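PDB 6KSU: Alpha/beta hydrolase from Streptomyces albidoflavus, which probably catalyses the release and head-to-tail macrolactamization of non-ribosomal peptides, as a stand-alone cyclase related to penicillin-binding proteins, joining residues of opposite chirality. Local coordinates for residues Gly78-Thr89 with Ala253-Leu264; Leu264-Asp274 with Leu336-Ala347. All blocks are in the same frame, centred on the assembly; numbering follows the deposited sequence.

Contact 1: Gly78-Thr89 with Ala253-Leu264; sequences GFPFGSVTKFLT and AAGGLVGSATDL
Leu264 packs over one face of the Phe81 ring: its CD2 lies 3.6 Å from the centroid of the Phe81 ring and 13° off its normal, a CH-pi contact. The opposite face of the ring is covered by the backbone, Gly259 N sitting above it toward the rim, so the ring is held between a leucine branch and a peptide. Val84 CG1, set anti to its own backbone N (chi1 177°), touches the same Leu264 CD2 at 3.6 Å. Leu88 and Leu257 extend this apolar layer, CD1 of Leu257 packing on Leu88 CB.

Beside it runs a two-stranded antiparallel ladder. Phe79 and Gly259 form its hydrogen-bonded pair, with Phe79 N to Gly259 O at 2.7 Å, and just past its end Phe81 N donates to Leu257 O at 2.8 Å. Ser83 and Lys86 fit the SxxK pattern of the penicillin-binding protein and beta-lactamase family, consistent with a nucleophile at the start of a helix.

At the polar edge Thr85 OG1 accepts the N-H of Leu257, OG1 to Leu257 N 3.1 Å, and donates to Gly82 O, linking the turn to the facing chain. Lys86 NZ bonds to Ala254 O at 3.1 Å, from above the carbonyl plane, and also to Asn176. In contrast, Thr89 OG1 meets Ala253 O in the carbonyl plane, on a lone pair, at 2.9 Å.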
loop_
_atom_site.group_PDB
_atom_site.type_symbol
_atom_site.label_atom_id
_atom_site.label_comp_id
_atom_site.label_asym_id
_atom_site.label_seq_id
_atom_site.Cartn_x
_atom_site.Cartn_y
_atom_site.Cartn_z
ATOM N N GLY A 78 4.829 9.007 16.210
ATOM C CA GLY A 78 4.416 7.964 15.303
ATOM C C GLY A 78 3.090 8.253 14.618
ATOM O O GLY A 78 2.102 8.620 15.267
ATOM N N PHE A 79 3.067 8.035 13.310
ATOM C CA PHE A 79 1.919 8.152 12.431
ATOM C C PHE A 79 1.504 6.774 11.930
ATOM O O PHE A 79 2.345 5.892 11.754
ATOM C CB PHE A 79 2.258 9.035 11.223
ATOM C CG PHE A 79 2.454 10.513 11.554
ATOM C CD1 PHE A 79 1.573 11.464 11.044
ATOM C CD2 PHE A 79 3.545 10.947 12.319
ATOM C CE1 PHE A 79 1.732 12.803 11.315
ATOM C CE2 PHE A 79 3.726 12.302 12.610
ATOM C CZ PHE A 79 2.821 13.228 12.115
ATOM N N PRO A 80 0.225 6.547 11.672
ATOM C CA PRO A 80 -0.172 5.259 11.070
ATOM C C PRO A 80 0.445 5.096 9.692
ATOM O O PRO A 80 0.316 5.960 8.824
ATOM C CB PRO A 80 -1.697 5.342 10.993
ATOM C CG PRO A 80 -2.072 6.738 11.423
ATOM C CD PRO A 80 -0.909 7.382 12.072
ATOM N N PHE A 81 1.141 3.975 9.496
ATOM C CA PHE A 81 1.690 3.707 8.183
ATOM C C PHE A 81 0.604 3.302 7.186
ATOM O O PHE A 81 0.842 3.360 5.975
ATOM C CB PHE A 81 2.748 2.617 8.287
ATOM C CG PHE A 81 4.021 3.065 8.966
ATOM C CD1 PHE A 81 4.325 4.433 9.115
ATOM C CD2 PHE A 81 4.918 2.114 9.457
ATOM C CE1 PHE A 81 5.501 4.851 9.705
ATOM C CE2 PHE A 81 6.114 2.515 10.082
ATOM C CZ PHE A 81 6.410 3.884 10.217
ATOM N N GLY A 82 -0.575 2.919 7.663
ATOM C CA GLY A 82 -1.513 2.259 6.775
ATOM C C GLY A 82 -0.890 1.079 6.063
ATOM O O GLY A 82 -0.083 0.320 6.622
ATOM N N SER A 83 -1.239 0.938 4.790
ATOM C CA SER A 83 -0.719 -0.147 3.970
ATOM C C SER A 83 0.788 -0.074 3.768
ATOM O O SER A 83 1.377 -1.054 3.281
ATOM C CB SER A 83 -1.439 -0.135 2.624
ATOM O OG SER A 83 -2.729 -0.703 2.789
ATOM N N VAL A 84 1.437 1.038 4.135
ATOM C CA VAL A 84 2.897 1.044 4.063
ATOM C C VAL A 84 3.455 -0.041 4.988
ATOM O O VAL A 84 4.577 -0.512 4.777
ATOM C CB VAL A 84 3.481 2.464 4.357
ATOM C CG1 VAL A 84 5.028 2.476 4.352
ATOM C CG2 VAL A 84 2.973 3.498 3.321
ATOM N N THR A 85 2.648 -0.500 5.960
ATOM C CA THR A 85 3.015 -1.634 6.807
ATOM C C THR A 85 3.475 -2.849 5.992
ATOM O O THR A 85 4.284 -3.660 6.472
ATOM C CB THR A 85 1.810 -2.012 7.691
ATOM O OG1 THR A 85 1.413 -0.892 8.506
ATOM C CG2 THR A 85 2.149 -3.202 8.609
ATOM N N LYS A 86 2.947 -3.009 4.773
ATOM C CA LYS A 86 3.256 -4.196 3.972
ATOM C C LYS A 86 4.733 -4.257 3.610
ATOM O O LYS A 86 5.283 -5.347 3.396
ATOM C CB LYS A 86 2.398 -4.203 2.696
ATOM C CG LYS A 86 0.956 -4.482 2.966
ATOM C CD LYS A 86 0.108 -4.265 1.727
ATOM C CE LYS A 86 -1.290 -4.763 2.006
ATOM N NZ LYS A 86 -2.070 -3.753 2.780
ATOM N N PHE A 87 5.387 -3.106 3.513
ATOM C CA PHE A 87 6.814 -3.110 3.224
ATOM C C PHE A 87 7.612 -3.677 4.399
ATOM O O PHE A 87 8.608 -4.367 4.195
ATOM C CB PHE A 87 7.237 -1.692 2.841
ATOM C CG PHE A 87 8.721 -1.473 2.739
ATOM C CD1 PHE A 87 9.444 -1.980 1.679
ATOM C CD2 PHE A 87 9.369 -0.676 3.665
ATOM C CE1 PHE A 87 10.817 -1.749 1.560
ATOM C CE2 PHE A 87 10.739 -0.440 3.560
ATOM C CZ PHE A 87 11.461 -0.985 2.503
ATOM N N LEU A 88 7.154 -3.467 5.626
ATOM C CA LEU A 88 7.892 -4.012 6.764
ATOM C C LEU A 88 7.560 -5.477 6.973
ATOM O O LEU A 88 8.451 -6.283 7.273
ATOM C CB LEU A 88 7.589 -3.182 8.006
ATOM C CG LEU A 88 8.119 -1.806 7.600
ATOM C CD1 LEU A 88 7.011 -0.765 7.559
ATOM C CD2 LEU A 88 9.254 -1.384 8.484
ATOM N N THR A 89 6.290 -5.835 6.773
ATOM C CA THR A 89 5.896 -7.236 6.772
ATOM C C THR A 89 6.662 -8.012 5.707
ATOM O O THR A 89 7.155 -9.122 5.960
ATOM C CB THR A 89 4.388 -7.344 6.548
ATOM O OG1 THR A 89 3.734 -6.994 7.767
ATOM C CG2 THR A 89 4.000 -8.793 6.142
ATOM N N ALA A 253 -1.117 -7.080 10.235
ATOM C CA ALA A 253 0.028 -7.382 9.377
ATOM C C ALA A 253 -0.067 -6.690 8.021
ATOM O O ALA A 253 0.929 -6.642 7.281
ATOM C CB ALA A 253 0.177 -8.906 9.175
ATOM N N ALA A 254 -1.241 -6.175 7.669
ATOM C CA ALA A 254 -1.416 -5.457 6.418
ATOM C C ALA A 254 -1.430 -3.936 6.587
ATOM O O ALA A 254 -1.099 -3.230 5.633
ATOM C CB ALA A 254 -2.714 -5.916 5.723
ATOM N N GLY A 255 -1.778 -3.410 7.766
ATOM C CA GLY A 255 -1.875 -1.959 7.901
ATOM C C GLY A 255 -1.736 -1.351 9.289
ATOM O O GLY A 255 -1.933 -0.140 9.446
ATOM N N GLY A 256 -1.402 -2.147 10.297
ATOM C CA GLY A 256 -1.494 -1.692 11.670
ATOM C C GLY A 256 -0.264 -1.086 12.320
ATOM O O GLY A 256 -0.314 -0.817 13.522
ATOM N N LEU A 257 0.836 -0.886 11.589
ATOM C CA LEU A 257 2.040 -0.291 12.146
ATOM C C LEU A 257 1.934 1.228 12.246
ATOM O O LEU A 257 1.287 1.896 11.430
ATOM C CB LEU A 257 3.265 -0.637 11.311
ATOM C CG LEU A 257 4.075 -1.775 11.899
ATOM C CD1 LEU A 257 5.096 -2.266 10.886
ATOM C CD2 LEU A 257 4.723 -1.322 13.210
ATOM N N VAL A 258 2.612 1.770 13.250
ATOM C CA VAL A 258 2.563 3.187 13.615
ATOM C C VAL A 258 3.995 3.655 13.855
ATOM O O VAL A 258 4.677 3.137 14.746
ATOM C CB VAL A 258 1.702 3.406 14.876
ATOM C CG1 VAL A 258 1.764 4.869 15.364
ATOM C CG2 VAL A 258 0.237 2.923 14.623
ATOM N N GLY A 259 4.470 4.592 13.051
ATOM C CA GLY A 259 5.817 5.079 13.256
ATOM C C GLY A 259 6.075 6.338 12.471
ATOM O O GLY A 259 5.150 6.962 11.938
ATOM N N SER A 260 7.352 6.674 12.352
ATOM C CA SER A 260 7.750 7.969 11.831
ATOM C C SER A 260 8.224 7.891 10.390
ATOM O O SER A 260 8.641 6.845 9.892
ATOM C CB SER A 260 8.873 8.568 12.676
ATOM O OG SER A 260 10.096 8.106 12.167
ATOM N N ALA A 261 8.224 9.053 9.746
ATOM C CA ALA A 261 8.889 9.184 8.454
ATOM C C ALA A 261 10.304 8.641 8.519
ATOM O O ALA A 261 10.759 7.953 7.605
ATOM C CB ALA A 261 8.915 10.657 8.021
ATOM N N THR A 262 11.027 8.968 9.594
ATOM C CA THR A 262 12.430 8.583 9.707
ATOM C C THR A 262 12.580 7.076 9.871
ATOM O O THR A 262 13.530 6.484 9.343
ATOM C CB THR A 262 13.065 9.334 10.879
ATOM O OG1 THR A 262 13.254 10.695 10.493
ATOM C CG2 THR A 262 14.430 8.737 11.281
ATOM N N ASP A 263 11.660 6.444 10.610
ATOM C CA ASP A 263 11.630 4.981 10.702
ATOM C C ASP A 263 11.550 4.336 9.310
ATOM O O ASP A 263 12.286 3.387 9.013
ATOM C CB ASP A 263 10.444 4.519 11.584
ATOM C CG ASP A 263 10.573 4.957 13.049
ATOM O OD1 ASP A 263 11.705 5.299 13.480
ATOM O OD2 ASP A 263 9.551 4.962 13.783
ATOM N N LEU A 264 10.668 4.856 8.437
ATOM C CA LEU A 264 10.489 4.267 7.115
ATOM C C LEU A 264 11.729 4.439 6.259
ATOM O O LEU A 264 12.075 3.544 5.474
ATOM C CB LEU A 264 9.291 4.888 6.396
ATOM C CG LEU A 264 7.876 4.600 6.884
ATOM C CD1 LEU A 264 6.877 5.384 6.018
ATOM C CD2 LEU A 264 7.545 3.114 6.833
HETATM O O HOH W 1 -1.392 1.996 10.568
#

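Contact 2: Leu264-Asp274 with Leu336-Ala347; sequences LVTAARPHLAD and LRIHPDRSLALA
Helix 261-268 and the 3-10 segment 269-271 that follows it pack on the hairpin of strands 332-339 and 344-350, part of the central antiparallel sheet of the beta-lactamase-like fold. Ala268 meets both strands: its CB lies 3.6 Å from Ile338 CD1 and 3.8 Å from Ala345 CB. One turn earlier, Val265 CG2 rests on Ala347 CB at 3.8 Å, a methyl that also meets CB of Leu264. The small alanines let the helix come close: the axis of 264-268 passes 7.7 Å from that of 344-347, their directions 155° apart, nearly antiparallel, against 9.2 Å for 336-339.

Beyond the helix, Leu272 sends CD2 onto Ile338 CG2 at 3.4 Å, tighter than usual carbon contact, the two side chains crossing at about a right angle. Ile338 spans the join because its branches divide: CG2, anti to the backbone N, takes Leu272, while CG1, beside that N (chi1 -56°), carries CD1 to Ala268. His271 turns its imidazole to Glu91, leaving CB near the isoleucine.

The hairpin closes through a type I turn from Pro340 to Ser343, followed by a G1 beta bulge in which Ser343 and Leu344 both face His339. Pro340 O is gripped by two N-H groups from opposite faces of its plane, Ser343 N within the turn and Ala273 N at 2.9 Å across the contact. Ser343 OG accepts the N-H of Asp274, OG to Asp274 N 3.1 Å, in a moderately bent bond (144°). A water donates to both Ser343 O and Asp274 OD2; that carboxylate oxygen is also bonded to Tyr52 of the adjoining strand 46-53.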
loop_
_atom_site.group_PDB
_atom_site.type_symbol
_atom_site.label_atom_id
_atom_site.label_comp_id
_atom_site.label_asym_id
_atom_site.label_seq_id
_atom_site.Cartn_x
_atom_site.Cartn_y
_atom_site.Cartn_z
ATOM N N LEU A 264 10.668 4.856 8.437
ATOM C CA LEU A 264 10.489 4.267 7.115
ATOM C C LEU A 264 11.729 4.439 6.259
ATOM O O LEU A 264 12.075 3.544 5.474
ATOM C CB LEU A 264 9.291 4.888 6.396
ATOM C CG LEU A 264 7.876 4.600 6.884
ATOM C CD1 LEU A 264 6.877 5.384 6.018
ATOM C CD2 LEU A 264 7.545 3.114 6.833
ATOM N N VAL A 265 12.379 5.599 6.353
ATOM C CA VAL A 265 13.638 5.796 5.634
ATOM C C VAL A 265 14.698 4.823 6.155
ATOM O O VAL A 265 15.468 4.240 5.382
ATOM C CB VAL A 265 14.088 7.267 5.747
ATOM C CG1 VAL A 265 15.495 7.463 5.221
ATOM C CG2 VAL A 265 13.110 8.183 4.994
ATOM N N THR A 266 14.716 4.591 7.466
ATOM C CA THR A 266 15.697 3.673 8.031
ATOM C C THR A 266 15.504 2.269 7.471
ATOM O O THR A 266 16.463 1.629 7.031
ATOM C CB THR A 266 15.583 3.685 9.552
ATOM O OG1 THR A 266 15.853 5.020 10.040
ATOM C CG2 THR A 266 16.533 2.664 10.184
ATOM N N ALA A 267 14.252 1.788 7.435
ATOM C CA ALA A 267 13.965 0.467 6.875
ATOM C C ALA A 267 14.306 0.384 5.389
ATOM O O ALA A 267 14.553 -0.706 4.871
ATOM C CB ALA A 267 12.494 0.106 7.100
ATOM N N ALA A 268 14.325 1.514 4.691
ATOM C CA ALA A 268 14.746 1.552 3.298
ATOM C C ALA A 268 16.261 1.510 3.133
ATOM O O ALA A 268 16.738 1.216 2.029
ATOM C CB ALA A 268 14.191 2.812 2.620
ATOM N N ARG A 269 17.027 1.786 4.204
ATOM C CA ARG A 269 18.478 1.883 4.066
ATOM C C ARG A 269 19.110 0.648 3.437
ATOM O O ARG A 269 19.926 0.818 2.518
ATOM C CB ARG A 269 19.111 2.217 5.427
ATOM C CG ARG A 269 18.702 3.601 5.973
ATOM C CD ARG A 269 19.424 4.728 5.261
ATOM N NE ARG A 269 20.851 4.459 5.105
ATOM C CZ ARG A 269 21.777 4.799 5.995
ATOM N NH1 ARG A 269 21.421 5.434 7.105
ATOM N NH2 ARG A 269 23.058 4.514 5.765
ATOM N N PRO A 270 18.802 -0.594 3.848
ATOM C CA PRO A 270 19.417 -1.760 3.176
ATOM C C PRO A 270 19.078 -1.891 1.695
ATOM O O PRO A 270 19.686 -2.734 1.023
ATOM C CB PRO A 270 18.878 -2.971 3.964
ATOM C CG PRO A 270 18.402 -2.415 5.246
ATOM C CD PRO A 270 17.933 -1.021 4.962
ATOM N N HIS A 271 18.128 -1.121 1.168
ATOM C CA HIS A 271 17.755 -1.250 -0.230
ATOM C C HIS A 271 18.616 -0.418 -1.156
ATOM O O HIS A 271 18.504 -0.562 -2.366
ATOM C CB HIS A 271 16.285 -0.868 -0.440
ATOM C CG HIS A 271 15.338 -1.790 0.252
ATOM N ND1 HIS A 271 14.676 -2.804 -0.401
ATOM C CD2 HIS A 271 14.966 -1.869 1.549
ATOM C CE1 HIS A 271 13.943 -3.478 0.466
ATOM N NE2 HIS A 271 14.097 -2.927 1.658
ATOM N N LEU A 272 19.482 0.424 -0.633
ATOM C CA LEU A 272 20.145 1.387 -1.491
ATOM C C LEU A 272 21.521 0.900 -1.894
ATOM O O LEU A 272 22.104 0.005 -1.268
ATOM C CB LEU A 272 20.242 2.742 -0.799
ATOM C CG LEU A 272 18.990 3.162 -0.040
ATOM C CD1 LEU A 272 19.298 4.420 0.811
ATOM C CD2 LEU A 272 17.893 3.461 -1.023
ATOM N N ALA A 273 22.017 1.506 -2.977
ATOM C CA ALA A 273 23.359 1.219 -3.477
ATOM C C ALA A 273 24.391 1.279 -2.363
ATOM O O ALA A 273 25.204 0.363 -2.199
ATOM C CB ALA A 273 23.723 2.215 -4.581
ATOM N N ASP A 274 24.369 2.359 -1.575
ATOM C CA ASP A 274 25.353 2.594 -0.526
ATOM C C ASP A 274 25.068 1.807 0.756
ATOM O O ASP A 274 25.513 2.218 1.834
ATOM C CB ASP A 274 25.435 4.096 -0.225
ATOM C CG ASP A 274 24.164 4.636 0.428
ATOM O OD1 ASP A 274 23.165 3.883 0.520
ATOM O OD2 ASP A 274 24.162 5.815 0.856
ATOM N N LEU A 336 6.161 6.245 0.989
ATOM C CA LEU A 336 7.569 5.882 0.996
ATOM C C LEU A 336 8.057 5.736 -0.437
ATOM O O LEU A 336 7.347 5.189 -1.293
ATOM C CB LEU A 336 7.807 4.565 1.761
ATOM C CG LEU A 336 9.186 3.925 1.575
ATOM C CD1 LEU A 336 10.286 4.824 2.131
ATOM C CD2 LEU A 336 9.215 2.590 2.259
ATOM N N ARG A 337 9.277 6.210 -0.699
ATOM C CA ARG A 337 9.836 6.150 -2.046
ATOM C C ARG A 337 11.332 5.926 -1.964
ATOM O O ARG A 337 12.023 6.621 -1.210
ATOM C CB ARG A 337 9.553 7.430 -2.844
ATOM C CG ARG A 337 8.097 7.651 -3.159
ATOM C CD ARG A 337 7.556 6.621 -4.173
ATOM N NE ARG A 337 6.209 6.961 -4.620
ATOM C CZ ARG A 337 5.097 6.690 -3.935
ATOM N NH1 ARG A 337 5.168 6.042 -2.776
ATOM N NH2 ARG A 337 3.904 7.031 -4.419
ATOM N N ILE A 338 11.828 4.985 -2.770
ATOM C CA ILE A 338 13.223 4.546 -2.734
ATOM C C ILE A 338 13.772 4.545 -4.152
ATOM O O ILE A 338 13.138 4.006 -5.065
ATOM C CB ILE A 338 13.348 3.132 -2.147
ATOM C CG1 ILE A 338 12.713 3.039 -0.760
ATOM C CG2 ILE A 338 14.772 2.684 -2.164
ATOM C CD1 ILE A 338 12.495 1.632 -0.307
ATOM N N HIS A 339 14.953 5.114 -4.341
ATOM C CA HIS A 339 15.665 4.986 -5.611
ATOM C C HIS A 339 16.988 4.314 -5.311
ATOM O O HIS A 339 17.963 4.999 -4.961
ATOM C CB HIS A 339 15.897 6.328 -6.296
ATOM C CG HIS A 339 16.372 6.198 -7.712
ATOM N ND1 HIS A 339 17.677 5.884 -8.036
ATOM C CD2 HIS A 339 15.716 6.330 -8.887
ATOM C CE1 HIS A 339 17.808 5.850 -9.349
ATOM N NE2 HIS A 339 16.631 6.117 -9.889
ATOM N N PRO A 340 17.081 2.990 -5.449
ATOM C CA PRO A 340 18.298 2.300 -4.998
ATOM C C PRO A 340 19.565 2.828 -5.644
ATOM O O PRO A 340 20.585 2.999 -4.951
ATOM C CB PRO A 340 18.033 0.839 -5.369
ATOM C CG PRO A 340 16.548 0.759 -5.480
ATOM C CD PRO A 340 16.085 2.060 -6.002
ATOM N N ASP A 341 19.526 3.140 -6.940
ATOM C CA ASP A 341 20.797 3.398 -7.607
ATOM C C ASP A 341 21.376 4.742 -7.198
ATOM O O ASP A 341 22.600 4.873 -7.062
ATOM C CB ASP A 341 20.647 3.272 -9.124
ATOM C CG ASP A 341 20.569 1.816 -9.570
ATOM O OD1 ASP A 341 20.599 0.922 -8.696
ATOM O OD2 ASP A 341 20.494 1.561 -10.788
ATOM N N ARG A 342 20.521 5.726 -6.951
ATOM C CA ARG A 342 20.960 7.008 -6.429
ATOM C C ARG A 342 21.044 7.039 -4.901
ATOM O O ARG A 342 21.346 8.095 -4.339
ATOM C CB ARG A 342 20.026 8.113 -6.936
ATOM C CG ARG A 342 20.044 8.270 -8.444
ATOM C CD ARG A 342 18.920 9.175 -8.958
ATOM N NE ARG A 342 19.027 10.505 -8.369
ATOM C CZ ARG A 342 18.123 11.466 -8.502
ATOM N NH1 ARG A 342 17.028 11.260 -9.224
ATOM N NH2 ARG A 342 18.322 12.643 -7.914
ATOM N N SER A 343 20.803 5.915 -4.220
ATOM C CA SER A 343 20.868 5.839 -2.759
ATOM C C SER A 343 19.996 6.922 -2.126
ATOM O O SER A 343 20.446 7.716 -1.286
ATOM C CB SER A 343 22.313 5.931 -2.267
ATOM O OG SER A 343 23.103 4.872 -2.781
ATOM N N LEU A 344 18.731 6.964 -2.562
ATOM C CA LEU A 344 17.814 8.006 -2.131
ATOM C C LEU A 344 16.533 7.376 -1.602
ATOM O O LEU A 344 15.939 6.513 -2.260
ATOM C CB LEU A 344 17.518 8.960 -3.283
ATOM C CG LEU A 344 16.765 10.263 -3.035
ATOM C CD1 LEU A 344 16.860 11.018 -4.328
ATOM C CD2 LEU A 344 15.296 10.141 -2.595
ATOM N N ALA A 345 16.102 7.823 -0.426
ATOM C CA ALA A 345 14.840 7.407 0.162
ATOM C C ALA A 345 14.196 8.603 0.842
ATOM O O ALA A 345 14.879 9.421 1.467
ATOM C CB ALA A 345 15.028 6.274 1.170
ATOM N N LEU A 346 12.880 8.700 0.709
ATOM C CA LEU A 346 12.132 9.767 1.345
ATOM C C LEU A 346 10.774 9.225 1.750
ATOM O O LEU A 346 10.181 8.393 1.056
ATOM C CB LEU A 346 11.977 10.989 0.438
ATOM C CG LEU A 346 11.189 11.004 -0.875
ATOM C CD1 LEU A 346 9.743 11.138 -0.644
ATOM C CD2 LEU A 346 11.620 12.227 -1.636
ATOM N N ALA A 347 10.305 9.679 2.885
ATOM C CA ALA A 347 9.061 9.208 3.456
ATOM C C ALA A 347 8.301 10.420 3.928
ATOM O O ALA A 347 8.902 11.400 4.378
ATOM C CB ALA A 347 9.284 8.248 4.617
HETATM O O HOH W 2 22.878 8.581 -0.224
#

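From the N terminus, residues 78-89 come first, and contact 1 closes a long excursion of 163 residues, about a third of them helical, when 253-264 returns to them. The chain then runs on through helix 261-268 into contact 2, which closes a shorter loop of 61 residues when 336-347 arrives. The two closures are in series, neither nested nor crossing, and share Leu264. Their centres lie about 15 Å apart, yet they touch. Helix 261-268 joins the small two-stranded ladder and helix 85-98 to the central antiparallel sheet through Leu264 and Ala267, whose CB is 3.8 Å from Leu88 CD2, while Phe87 also reaches strand 332-339 directly, its CD2 3.6 Å from Leu336 CD2.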